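Long-range contacts in 3'-5'-exonuclease (Saccharomyces cerevisiae, PDB 3E2V), which probably cleaves double-stranded DNA internally and trims it from the 3' end as a magnesium-dependent nuclease of the TatD family: residues G18-D23 with L56-S61; P24-I29 with D303-E308; K42-A47 with S79-Y84; F333-K338 with M352-N357. All coordinates share one frame; numbering follows the deposited sequence. Where two conformers were deposited one is given.

Interaction 1: G18-D23 with L56-S61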
loop_
_atom_site.group_PDB
_atom_site.type_symbol
_atom_site.label_atom_id
_atom_site.label_comp_id
_atom_site.label_asym_id
_atom_site.label_seq_id
_atom_site.Cartn_x
_atom_site.Cartn_y
_atom_site.Cartn_z
ATOM N N GLY A 18 0.968 1.087 4.874
ATOM C CA GLY A 18 1.903 1.076 3.754
ATOM C C GLY A 18 3.329 0.807 4.166
ATOM O O GLY A 18 4.196 1.681 4.055
ATOM N N LEU A 19 3.591 -0.404 4.632
ATOM C CA LEU A 19 4.928 -0.752 5.029
ATOM C C LEU A 19 5.567 -1.691 3.993
ATOM O O LEU A 19 5.136 -2.836 3.824
ATOM C CB LEU A 19 4.898 -1.390 6.423
ATOM C CG LEU A 19 6.231 -1.916 6.979
ATOM C CD1 LEU A 19 7.312 -0.844 6.930
ATOM C CD2 LEU A 19 6.058 -2.376 8.404
ATOM N N ASN A 20 6.589 -1.211 3.285
ATOM C CA ASN A 20 7.221 -2.059 2.262
ATOM C C ASN A 20 8.344 -2.870 2.883
ATOM O O ASN A 20 9.525 -2.658 2.590
ATOM C CB ASN A 20 7.758 -1.186 1.136
ATOM C CG ASN A 20 6.679 -0.368 0.486
ATOM O OD1 ASN A 20 5.887 -0.883 -0.306
ATOM N ND2 ASN A 20 6.649 0.940 0.810
ATOM N N LEU A 21 7.972 -3.777 3.780
ATOM C CA LEU A 21 8.953 -4.467 4.612
ATOM C C LEU A 21 9.886 -5.393 3.849
ATOM O O LEU A 21 10.994 -5.675 4.321
ATOM C CB LEU A 21 8.232 -5.214 5.727
ATOM C CG LEU A 21 9.144 -5.595 6.896
ATOM C CD1 LEU A 21 9.681 -4.365 7.640
ATOM C CD2 LEU A 21 8.403 -6.519 7.853
ATOM N N THR A 22 9.473 -5.848 2.673
ATOM C CA THR A 22 10.376 -6.644 1.840
ATOM C C THR A 22 11.436 -5.822 1.106
ATOM O O THR A 22 12.282 -6.407 0.416
ATOM C CB THR A 22 9.616 -7.441 0.777
ATOM O OG1 THR A 22 9.001 -6.534 -0.159
ATOM C CG2 THR A 22 8.564 -8.326 1.416
ATOM N N ASP A 23 11.396 -4.488 1.207
ATOM C CA ASP A 23 12.337 -3.686 0.449
ATOM C C ASP A 23 13.780 -4.022 0.821
ATOM O O ASP A 23 14.074 -4.209 1.997
ATOM C CB ASP A 23 12.093 -2.204 0.655
ATOM C CG ASP A 23 12.887 -1.388 -0.323
ATOM O OD1 ASP A 23 12.391 -1.159 -1.438
ATOM O OD2 ASP A 23 14.036 -1.051 -0.002
ATOM N N LEU A 56 0.467 -3.050 7.606
ATOM C CA LEU A 56 0.140 -3.846 6.444
ATOM C C LEU A 56 1.358 -3.865 5.524
ATOM O O LEU A 56 1.802 -2.802 5.050
ATOM C CB LEU A 56 -1.076 -3.234 5.731
ATOM C CG LEU A 56 -1.620 -3.997 4.519
ATOM C CD1 LEU A 56 -2.259 -5.321 4.959
ATOM C CD2 LEU A 56 -2.669 -3.132 3.818
ATOM N N VAL A 57 1.897 -5.062 5.290
ATOM C CA VAL A 57 3.077 -5.249 4.441
ATOM C C VAL A 57 2.620 -5.405 2.997
ATOM O O VAL A 57 1.788 -6.239 2.704
ATOM C CB VAL A 57 3.889 -6.486 4.907
ATOM C CG1 VAL A 57 5.086 -6.775 3.998
ATOM C CG2 VAL A 57 4.367 -6.280 6.339
ATOM N N THR A 58 3.145 -4.557 2.116
ATOM C CA THR A 58 2.712 -4.556 0.722
ATOM C C THR A 58 3.352 -5.655 -0.107
ATOM O O THR A 58 4.556 -5.937 0.008
ATOM C CB THR A 58 3.088 -3.264 0.024
ATOM O OG1 THR A 58 4.475 -3.020 0.249
ATOM C CG2 THR A 58 2.285 -2.113 0.551
ATOM N N GLY A 59 2.528 -6.282 -0.949
ATOM C CA GLY A 59 2.990 -7.226 -1.981
ATOM C C GLY A 59 2.718 -6.597 -3.342
ATOM O O GLY A 59 1.638 -6.010 -3.540
ATOM N N SER A 60 3.668 -6.690 -4.274
ATOM C CA SER A 60 3.540 -6.007 -5.582
ATOM C C SER A 60 3.658 -6.906 -6.819
ATOM O O SER A 60 3.566 -6.435 -7.955
ATOM C CB SER A 60 4.546 -4.857 -5.681
ATOM O OG SER A 60 5.879 -5.365 -5.671
ATOM N N SER A 61 3.910 -8.191 -6.593
ATOM C CA SER A 61 3.932 -9.190 -7.664
ATOM C C SER A 61 3.638 -10.544 -7.039
ATOM O O SER A 61 3.504 -10.655 -5.807
ATOM C CB SER A 61 5.280 -9.197 -8.379
ATOM O OG SER A 61 6.287 -9.687 -7.507
HETATM O O HOH W 1 7.038 -5.038 0.906
#

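Interaction 2: P24-I29 with D303-E308. With MG (magnesium ion), chain E.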
loop_
_atom_site.group_PDB
_atom_site.type_symbol
_atom_site.label_atom_id
_atom_site.label_comp_id
_atom_site.label_asym_id
_atom_site.label_seq_id
_atom_site.Cartn_x
_atom_site.Cartn_y
_atom_site.Cartn_z
ATOM N N PRO A 24 14.676 -4.138 -0.181
ATOM C CA PRO A 24 16.064 -4.455 0.157
ATOM C C PRO A 24 16.750 -3.570 1.197
ATOM O O PRO A 24 17.621 -4.064 1.913
ATOM C CB PRO A 24 16.771 -4.395 -1.199
ATOM C CG PRO A 24 15.691 -4.834 -2.151
ATOM C CD PRO A 24 14.483 -4.087 -1.641
ATOM N N MET A 25 16.345 -2.309 1.327
ATOM C CA MET A 25 16.983 -1.427 2.326
ATOM C C MET A 25 16.782 -1.959 3.759
ATOM O O MET A 25 17.657 -1.827 4.617
ATOM C CB MET A 25 16.457 0.015 2.226
ATOM C CG MET A 25 16.970 0.790 1.025
ATOM S SD MET A 25 16.582 2.606 1.125
ATOM C CE MET A 25 15.362 2.684 -0.147
ATOM N N PHE A 26 15.626 -2.582 4.001
ATOM C CA PHE A 26 15.342 -3.161 5.314
ATOM C C PHE A 26 16.128 -4.445 5.575
ATOM O O PHE A 26 16.177 -4.959 6.703
ATOM C CB PHE A 26 13.837 -3.384 5.501
ATOM C CG PHE A 26 13.048 -2.107 5.538
ATOM C CD1 PHE A 26 13.515 -1.011 6.255
ATOM C CD2 PHE A 26 11.826 -1.998 4.857
ATOM C CE1 PHE A 26 12.780 0.185 6.293
ATOM C CE2 PHE A 26 11.074 -0.828 4.902
ATOM C CZ PHE A 26 11.555 0.271 5.619
ATOM N N HIS A 27 16.753 -4.947 4.511
ATOM C CA HIS A 27 17.599 -6.123 4.583
ATOM C C HIS A 27 19.088 -5.738 4.464
ATOM O O HIS A 27 19.960 -6.599 4.310
ATOM C CB HIS A 27 17.106 -7.142 3.556
ATOM C CG HIS A 27 15.664 -7.501 3.772
ATOM N ND1 HIS A 27 15.271 -8.655 4.415
ATOM C CD2 HIS A 27 14.530 -6.801 3.527
ATOM C CE1 HIS A 27 13.953 -8.671 4.517
ATOM N NE2 HIS A 27 13.478 -7.555 3.991
ATOM N N GLY A 28 19.371 -4.442 4.588
ATOM C CA GLY A 28 20.740 -3.946 4.619
ATOM C C GLY A 28 21.358 -3.693 3.255
ATOM O O GLY A 28 22.567 -3.429 3.168
ATOM N N ILE A 29 20.546 -3.718 2.209
ATOM C CA ILE A 29 21.014 -3.595 0.834
ATOM C C ILE A 29 20.605 -2.245 0.232
ATOM O O ILE A 29 19.434 -1.861 0.282
ATOM C CB ILE A 29 20.482 -4.773 0.006
ATOM C CG1 ILE A 29 21.069 -6.089 0.524
ATOM C CG2 ILE A 29 20.824 -4.593 -1.475
ATOM C CD1 ILE A 29 20.311 -7.301 0.034
ATOM N N ASP A 303 4.745 4.504 3.816
ATOM C CA ASP A 303 5.397 4.041 2.570
ATOM C C ASP A 303 6.877 3.736 2.793
ATOM O O ASP A 303 7.653 3.679 1.825
ATOM C CB ASP A 303 5.192 5.023 1.398
ATOM C CG ASP A 303 5.225 4.327 0.058
ATOM O OD1 ASP A 303 4.694 3.191 -0.037
ATOM O OD2 ASP A 303 5.774 4.915 -0.905
ATOM N N ALA A 304 7.255 3.503 4.054
ATOM C CA ALA A 304 8.671 3.215 4.359
ATOM C C ALA A 304 9.172 2.074 3.444
ATOM O O ALA A 304 8.453 1.091 3.211
ATOM C CB ALA A 304 8.820 2.858 5.791
ATOM N N PRO A 305 10.393 2.180 2.911
ATOM C CA PRO A 305 11.442 3.147 3.233
ATOM C C PRO A 305 11.374 4.478 2.489
ATOM O O PRO A 305 12.294 5.291 2.628
ATOM C CB PRO A 305 12.707 2.407 2.805
ATOM C CG PRO A 305 12.265 1.697 1.551
ATOM C CD PRO A 305 10.837 1.213 1.876
ATOM N N TRP A 306 10.330 4.677 1.690
ATOM C CA TRP A 306 10.135 5.894 0.900
ATOM C C TRP A 306 9.399 6.960 1.694
ATOM O O TRP A 306 8.965 6.726 2.830
ATOM C CB TRP A 306 9.314 5.548 -0.350
ATOM C CG TRP A 306 9.792 4.280 -0.999
ATOM C CD1 TRP A 306 9.112 3.091 -1.100
ATOM C CD2 TRP A 306 11.063 4.070 -1.614
ATOM N NE1 TRP A 306 9.885 2.160 -1.748
ATOM C CE2 TRP A 306 11.088 2.730 -2.075
ATOM C CE3 TRP A 306 12.185 4.886 -1.830
ATOM C CZ2 TRP A 306 12.200 2.183 -2.735
ATOM C CZ3 TRP A 306 13.291 4.342 -2.491
ATOM C CH2 TRP A 306 13.284 3.003 -2.934
ATOM N N CYS A 307 9.303 8.151 1.101
ATOM C CA CYS A 307 8.419 9.212 1.595
ATOM C C CYS A 307 8.805 9.822 2.939
ATOM O O CYS A 307 7.941 10.264 3.711
ATOM C CB CYS A 307 6.961 8.747 1.586
ATOM S SG CYS A 307 6.362 8.297 -0.078
ATOM N N GLU A 308 10.114 9.893 3.196
ATOM C CA GLU A 308 10.609 10.644 4.363
ATOM C C GLU A 308 10.086 12.075 4.291
ATOM O O GLU A 308 10.110 12.688 3.232
ATOM C CB GLU A 308 12.139 10.653 4.372
ATOM C CG GLU A 308 12.753 11.294 5.598
ATOM C CD GLU A 308 14.271 11.430 5.509
ATOM O OE1 GLU A 308 14.863 11.114 4.442
ATOM O OE2 GLU A 308 14.879 11.889 6.509
HETATM MG MG MG E . 3.818 2.519 -1.997
HETATM O O HOH W 2 5.753 2.155 -2.608
HETATM O O HOH W 3 3.955 4.291 -2.936
HETATM O O HOH W 4 3.809 0.556 -1.377
HETATM O O HOH W 5 2.963 1.925 -4.355
#

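Interaction 3: K42-A47 with S79-Y84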
loop_
_atom_site.group_PDB
_atom_site.type_symbol
_atom_site.label_atom_id
_atom_site.label_comp_id
_atom_site.label_asym_id
_atom_site.label_seq_id
_atom_site.Cartn_x
_atom_site.Cartn_y
_atom_site.Cartn_z
ATOM N N LYS A 42 14.687 -4.982 14.782
ATOM C CA LYS A 42 14.915 -3.716 15.510
ATOM C C LYS A 42 14.062 -2.562 14.965
ATOM O O LYS A 42 13.573 -1.714 15.729
ATOM C CB LYS A 42 16.400 -3.325 15.519
ATOM C CG LYS A 42 17.192 -4.137 16.528
ATOM C CD LYS A 42 18.675 -3.881 16.373
ATOM C CE LYS A 42 19.498 -4.862 17.196
ATOM N NZ LYS A 42 19.787 -4.320 18.544
ATOM N N LEU A 43 13.870 -2.554 13.653
ATOM C CA LEU A 43 12.970 -1.619 13.023
ATOM C C LEU A 43 11.566 -1.729 13.621
ATOM O O LEU A 43 10.912 -0.713 13.897
ATOM C CB LEU A 43 12.912 -1.889 11.520
ATOM C CG LEU A 43 11.967 -1.001 10.728
ATOM C CD1 LEU A 43 12.677 -0.375 9.556
ATOM C CD2 LEU A 43 10.719 -1.766 10.328
ATOM N N LEU A 44 11.096 -2.958 13.800
ATOM C CA LEU A 44 9.763 -3.169 14.355
ATOM C C LEU A 44 9.711 -2.767 15.823
ATOM O O LEU A 44 8.695 -2.232 16.268
ATOM C CB LEU A 44 9.301 -4.613 14.118
ATOM C CG LEU A 44 9.082 -4.971 12.634
ATOM C CD1 LEU A 44 8.999 -6.485 12.420
ATOM C CD2 LEU A 44 7.851 -4.272 12.021
ATOM N N GLU A 45 10.793 -3.005 16.552
ATOM C CA GLU A 45 10.913 -2.537 17.938
ATOM C C GLU A 45 10.839 -1.009 18.030
ATOM O O GLU A 45 10.164 -0.464 18.920
ATOM C CB GLU A 45 12.195 -3.093 18.582
ATOM C CG GLU A 45 12.140 -4.611 18.728
ATOM C CD GLU A 45 13.444 -5.268 19.176
ATOM O OE1 GLU A 45 14.492 -4.593 19.248
ATOM O OE2 GLU A 45 13.395 -6.486 19.464
ATOM N N ARG A 46 11.506 -0.305 17.114
ATOM C CA ARG A 46 11.434 1.162 17.063
ATOM C C ARG A 46 9.997 1.618 16.809
ATOM O O ARG A 46 9.508 2.556 17.456
ATOM C CB ARG A 46 12.353 1.747 15.991
ATOM C CG ARG A 46 13.824 1.628 16.334
ATOM C CD ARG A 46 14.674 2.388 15.360
ATOM N NE ARG A 46 14.799 1.785 14.022
ATOM C CZ ARG A 46 15.653 0.812 13.716
ATOM N NH1 ARG A 46 16.401 0.233 14.662
ATOM N NH2 ARG A 46 15.721 0.375 12.462
ATOM N N ALA A 47 9.320 0.962 15.866
ATOM C CA ALA A 47 7.941 1.325 15.564
ATOM C C ALA A 47 7.017 1.124 16.778
ATOM O O ALA A 47 6.181 1.974 17.085
ATOM C CB ALA A 47 7.443 0.529 14.342
ATOM N N SER A 79 8.085 -10.075 16.174
ATOM C CA SER A 79 7.606 -8.719 15.916
ATOM C C SER A 79 6.676 -8.247 17.022
ATOM O O SER A 79 5.681 -8.906 17.310
ATOM C CB SER A 79 6.851 -8.671 14.590
ATOM O OG SER A 79 6.274 -7.378 14.400
ATOM N N PRO A 80 6.994 -7.092 17.637
ATOM C CA PRO A 80 6.040 -6.504 18.573
ATOM C C PRO A 80 4.868 -5.793 17.873
ATOM O O PRO A 80 3.941 -5.342 18.551
ATOM C CB PRO A 80 6.904 -5.512 19.357
ATOM C CG PRO A 80 7.961 -5.108 18.413
ATOM C CD PRO A 80 8.233 -6.298 17.533
ATOM N N LEU A 81 4.924 -5.672 16.543
ATOM C CA LEU A 81 3.769 -5.213 15.754
ATOM C C LEU A 81 3.008 -6.408 15.227
ATOM O O LEU A 81 3.609 -7.430 14.873
ATOM C CB LEU A 81 4.207 -4.379 14.544
ATOM C CG LEU A 81 4.403 -2.874 14.701
ATOM C CD1 LEU A 81 5.522 -2.527 15.664
ATOM C CD2 LEU A 81 4.675 -2.262 13.338
ATOM N N LYS A 82 1.688 -6.295 15.163
ATOM C CA LYS A 82 0.912 -7.285 14.446
ATOM C C LYS A 82 1.013 -6.941 12.961
ATOM O O LYS A 82 0.627 -5.841 12.543
ATOM C CB LYS A 82 -0.545 -7.307 14.909
ATOM C CG LYS A 82 -1.401 -8.344 14.206
ATOM C CD LYS A 82 -0.949 -9.778 14.495
ATOM C CE LYS A 82 -1.704 -10.785 13.646
ATOM N NZ LYS A 82 -0.926 -12.048 13.462
ATOM N N LEU A 83 1.558 -7.874 12.182
ATOM C CA LEU A 83 1.743 -7.657 10.757
ATOM C C LEU A 83 0.741 -8.429 9.936
ATOM O O LEU A 83 0.528 -9.636 10.129
ATOM C CB LEU A 83 3.147 -8.057 10.338
ATOM C CG LEU A 83 4.290 -7.281 10.995
ATOM C CD1 LEU A 83 5.627 -7.850 10.569
ATOM C CD2 LEU A 83 4.230 -5.809 10.658
ATOM N N TYR A 84 0.126 -7.697 9.012
ATOM C CA TYR A 84 -0.704 -8.269 7.968
ATOM C C TYR A 84 -0.053 -8.008 6.624
ATOM O O TYR A 84 0.924 -7.284 6.550
ATOM C CB TYR A 84 -2.122 -7.695 8.038
ATOM C CG TYR A 84 -2.752 -7.917 9.394
ATOM C CD1 TYR A 84 -3.054 -9.202 9.827
ATOM C CD2 TYR A 84 -3.015 -6.855 10.239
ATOM C CE1 TYR A 84 -3.621 -9.426 11.076
ATOM C CE2 TYR A 84 -3.578 -7.065 11.500
ATOM C CZ TYR A 84 -3.877 -8.346 11.910
ATOM O OH TYR A 84 -4.437 -8.539 13.160
#

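Interaction 4: F333-K338 with M352-N357. With GOL (glycerol), chain D.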
loop_
_atom_site.group_PDB
_atom_site.type_symbol
_atom_site.label_atom_id
_atom_site.label_comp_id
_atom_site.label_asym_id
_atom_site.label_seq_id
_atom_site.Cartn_x
_atom_site.Cartn_y
_atom_site.Cartn_z
ATOM N N PHE A 333 14.973 8.407 16.746
ATOM C CA PHE A 333 16.124 7.657 17.260
ATOM C C PHE A 333 17.319 8.224 16.509
ATOM O O PHE A 333 17.145 8.846 15.464
ATOM C CB PHE A 333 15.978 6.163 16.925
ATOM C CG PHE A 333 14.800 5.508 17.591
ATOM C CD1 PHE A 333 14.936 4.929 18.843
ATOM C CD2 PHE A 333 13.549 5.496 16.980
ATOM C CE1 PHE A 333 13.852 4.340 19.478
ATOM C CE2 PHE A 333 12.451 4.904 17.606
ATOM C CZ PHE A 333 12.602 4.337 18.860
ATOM N N LYS A 334 18.531 8.010 17.024
ATOM C CA LYS A 334 19.723 8.511 16.341
ATOM C C LYS A 334 19.781 7.883 14.955
ATOM O O LYS A 334 19.504 6.696 14.819
ATOM C CB LYS A 334 20.997 8.128 17.103
ATOM C CG LYS A 334 22.295 8.682 16.487
ATOM C CD LYS A 334 22.287 10.200 16.440
ATOM C CE LYS A 334 23.432 10.792 15.628
ATOM N NZ LYS A 334 23.144 12.241 15.357
ATOM N N SER A 335 20.142 8.680 13.952
ATOM C CA SER A 335 20.187 8.266 12.548
ATOM C C SER A 335 21.632 8.358 12.078
ATOM O O SER A 335 22.276 9.391 12.261
ATOM C CB SER A 335 19.302 9.202 11.725
ATOM O OG SER A 335 19.190 8.817 10.368
ATOM N N VAL A 336 22.153 7.271 11.510
ATOM C CA VAL A 336 23.541 7.231 11.018
ATOM C C VAL A 336 23.576 6.875 9.538
ATOM O O VAL A 336 22.606 6.331 8.991
ATOM C CB VAL A 336 24.399 6.209 11.798
ATOM C CG1 VAL A 336 24.582 6.626 13.261
ATOM C CG2 VAL A 336 23.810 4.797 11.713
ATOM N N LYS A 337 24.698 7.151 8.874
ATOM C CA LYS A 337 24.838 6.771 7.467
ATOM C C LYS A 337 24.825 5.238 7.354
ATOM O O LYS A 337 25.172 4.531 8.308
ATOM C CB LYS A 337 26.128 7.342 6.857
ATOM C CG LYS A 337 26.247 8.875 6.925
ATOM C CD LYS A 337 27.647 9.376 6.497
ATOM C CE LYS A 337 28.786 8.833 7.400
ATOM N NZ LYS A 337 29.115 9.605 8.665
ATOM N N LYS A 338 24.405 4.728 6.199
ATOM C CA LYS A 338 24.260 3.273 6.024
ATOM C C LYS A 338 25.541 2.471 6.332
ATOM O O LYS A 338 25.459 1.343 6.804
ATOM C CB LYS A 338 23.735 2.945 4.620
ATOM C CG LYS A 338 24.614 3.503 3.500
ATOM C CD LYS A 338 24.043 3.181 2.135
ATOM C CE LYS A 338 24.899 3.775 1.019
ATOM N NZ LYS A 338 24.778 5.245 0.930
ATOM N N MET A 352 18.598 4.409 13.437
ATOM C CA MET A 352 18.016 4.500 12.093
ATOM C C MET A 352 19.111 4.784 11.074
ATOM O O MET A 352 20.249 5.111 11.444
ATOM C CB MET A 352 16.957 5.616 12.014
ATOM C CG MET A 352 15.861 5.497 13.083
ATOM S SD MET A 352 14.601 6.840 13.159
ATOM C CE MET A 352 13.621 6.447 11.704
ATOM N N VAL A 353 18.758 4.632 9.799
ATOM C CA VAL A 353 19.684 4.896 8.704
ATOM C C VAL A 353 19.238 6.157 7.975
ATOM O O VAL A 353 18.082 6.260 7.552
ATOM C CB VAL A 353 19.741 3.698 7.730
ATOM C CG1 VAL A 353 20.563 4.079 6.490
ATOM C CG2 VAL A 353 20.290 2.456 8.437
ATOM N N LYS A 354 20.144 7.129 7.845
ATOM C CA LYS A 354 19.830 8.394 7.173
ATOM C C LYS A 354 19.307 8.113 5.769
ATOM O O LYS A 354 19.911 7.336 5.023
ATOM C CB LYS A 354 21.061 9.313 7.114
ATOM C CG LYS A 354 21.576 9.718 8.492
ATOM C CD LYS A 354 22.760 10.668 8.403
ATOM C CE LYS A 354 23.243 11.095 9.793
ATOM N NZ LYS A 354 22.217 11.867 10.569
ATOM N N GLY A 355 18.172 8.721 5.428
ATOM C CA GLY A 355 17.573 8.552 4.112
ATOM C C GLY A 355 16.620 7.377 3.971
ATOM O O GLY A 355 15.941 7.273 2.954
ATOM N N ARG A 356 16.562 6.511 4.977
ATOM C CA ARG A 356 15.697 5.329 4.931
ATOM C C ARG A 356 14.532 5.556 5.888
ATOM O O ARG A 356 14.699 5.543 7.119
ATOM C CB ARG A 356 16.464 4.052 5.317
ATOM C CG ARG A 356 15.639 2.765 5.208
ATOM C CD ARG A 356 16.425 1.561 5.705
ATOM N NE ARG A 356 16.488 1.532 7.170
ATOM C CZ ARG A 356 16.909 0.504 7.911
ATOM N NH1 ARG A 356 17.333 -0.633 7.352
ATOM N NH2 ARG A 356 16.903 0.615 9.244
ATOM N N ASN A 357 13.342 5.765 5.326
ATOM C CA ASN A 357 12.179 5.999 6.180
ATOM C C ASN A 357 11.759 4.721 6.910
ATOM O O ASN A 357 12.112 3.614 6.490
ATOM C CB ASN A 357 11.034 6.600 5.360
ATOM C CG ASN A 357 9.990 7.268 6.222
ATOM O OD1 ASN A 357 10.238 7.603 7.390
ATOM N ND2 ASN A 357 8.801 7.446 5.658
HETATM C C1 GOL D . 15.457 9.008 7.597
HETATM O O1 GOL D . 16.475 9.993 7.499
HETATM C C2 GOL D . 15.428 8.346 8.968
HETATM O O2 GOL D . 16.663 7.736 9.236
HETATM C C3 GOL D . 15.161 9.376 10.069
HETATM O O3 GOL D . 13.769 9.548 10.257
HETATM O O HOH W 6 22.718 6.524 4.698
#

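Interaction 1: G18-D23 with L56-S61
L19 and V57 form a parallel beta bridge at the C-terminal ends of their strands, the place where a TIM barrel of the TatD type builds its active site. Two backbone bonds frame the bridge: L19 N donates to L56 O at 3.0 Å, nearly straight down the carbonyl, while T58 N reaches L19 O from above the carbonyl plane. The V57 CA also lies close to L19 O in a CA-H...O contact. Just past this bridge the side chains take over. N20 and T58 cross obliquely, and in one of the two T58 conformers OG1 donates to N20 OD1 at 2.6 Å, standing 42° out of the plane of the amide carbonyl. In that conformer the hydroxyl sits between the backbone N and the carbonyl carbon (chi1 51°), which turns it, rather than the methyl, to the amide. The other end of the amide, ND2, bonds to D303 OD1, a magnesium ligand, and to A304 O, so N20 is a second-shell residue placed to position D303, and T58 in turn braces N20. Replacing N20 by an alanine would probably leave T58 OG1 without this acceptor and D303 without a donor that steadies its metal-binding oxygen. On the side away from N20 the contact is apolar: L21 lays its CB against V57 CG1 at 3.9 Å, and helix 62-75 covers both residues. T22 OG1, bonded also to E64 of that helix, joins T58 through one water, which donates to T22 OG1 at 2.7 Å and to T58 O at 2.8 Å.

Interaction 2: P24-I29 with D303-E308
M25 and F26, side by side on a short 3-10 turn, meet the loop A304-W306 through apolar contacts, with no direct hydrogen bond between the two segments. The M25 chain bends at its last torsion (chi3 -109°), which carries the methyl CE to P305 CG at 3.7 Å and to W306 CH2 at 3.5 Å; the methionine and tryptophan side chains cross at about a right angle. F26 works from its far end: A304 CB lies in the ring plane at the edge, 3.8 Å from CZ, while P305 CD is 3.7 Å from CE2. P305, which follows a cis peptide bond, thus touches both residues of the turn, and its CG also rests over the centre of one face of the W306 indole.

Polar bonds act within each segment. P24 O accepts from H27 N and I29 N, which approach from opposite faces of its plane, and W306 N closes back on D303 O.

Of the two segments, only 303-308 reaches the metal. D303 OD1 binds magnesium at 2.2 Å, OD2 accepts a bond from a metal-bound water, and H253 and four waters, one at a long 2.6 Å from the magnesium, are the ion's other ligands. This is the metal site of a TatD-type TIM barrel, with its aspartate in the loop after strand 298-300.

Interaction 3: K42-A47 with S79-Y84
L44 carries most of the contact, meeting S79, P80, L81 and L83. On its tight, inward side L81 CD1 comes to 3.2 Å from L44 O, the closest approach. CD2 of L44 packs on L81 CD2 at 4.0 Å, the chains slanting past each other, whereas L83 comes tip to tip, its CD1 4.1 Å from L44 CD1. With CG anti to the carbonyl carbon (chi1 -66°), L44 holds both methyls toward the strand, and CD1 reaches S79 OG at 3.5 Å. One turn on, A47 CB fits against L81 CD1 at 3.8 Å. S79 OG donates to L81 O at 2.7 Å, on a lone pair, a bond holding the bend before the strand. Shortening L44 to an alanine would probably open a gap beside the L81 and L83 methyls.

The outer side faces solvent and touches lightly: the exposed P80 ring sets CG 3.7 Å from L44 O, and E45 meets P80 with its CA and with its CG, 4.2 Å from P80 CG.

The contact fastens helix 40-49 to the start of strand 82-87 in the barrel; V52 of the neighbouring strand 52-57 touches both A47 and L81, and A48 of the helix touches P80 and L81.

Interaction 4: F333-K338 with M352-N357
S335 and V336 pair in parallel with M352 and V353 in a small two-stranded sheet, separate from the main barrel sheet, with M352 N donating to K334 O at 2.8 Å, V336 N to M352 O and K354 N to V336 O. The first of these bonds lies in the carbonyl plane; the last comes from 42° above it.

On the face that carries S335 and M352, the methionine chain crosses F333 at about a right angle and rests its CG on F333 CB at 3.9 Å. Its sulfur sits at the rim of the F333 ring, 5.5 Å from the centroid, in an edge-on Met-aromatic contact. On the other face V353 CG1 packs against K338 CB at 3.9 Å, and Y30 of strand 29-30 touches both side chains.

K354 runs its aliphatic chain past the first strand, CG close to S335 OG, until a bend at its end (chi4 -63°) brings NZ to S335 O in a weak hydrogen bond. From the last bridged residue, V353, a type II turn runs to R356, closed by R356 N to V353 O. A glycerol, probably from the crystallisation liquor, sits beside this turn: its O2 donates to V353 O at 2.7 Å, and G355 N donates to its O1 at 3.0 Å.

From the N terminus, interaction 1 is the first to close, joining strand 18-19 to the end of strand 52-57 across 32 residues. Interaction 3 crosses it, since helix 40-49 lies within that loop while its partner, 79-84, comes later; V57 N and Y84 O bond the two contacts together. Interaction 2 spans 273 residues, bringing the loop after the last barrel strand back to the beginning of the chain. It crosses interaction 1 and encloses interaction 3, which it meets where F26 touches L43. Interaction 4 follows in series, a short closure outside the barrel, bound to interaction 2 through N357 and packed on interaction 3 where F333 and M352 meet R46.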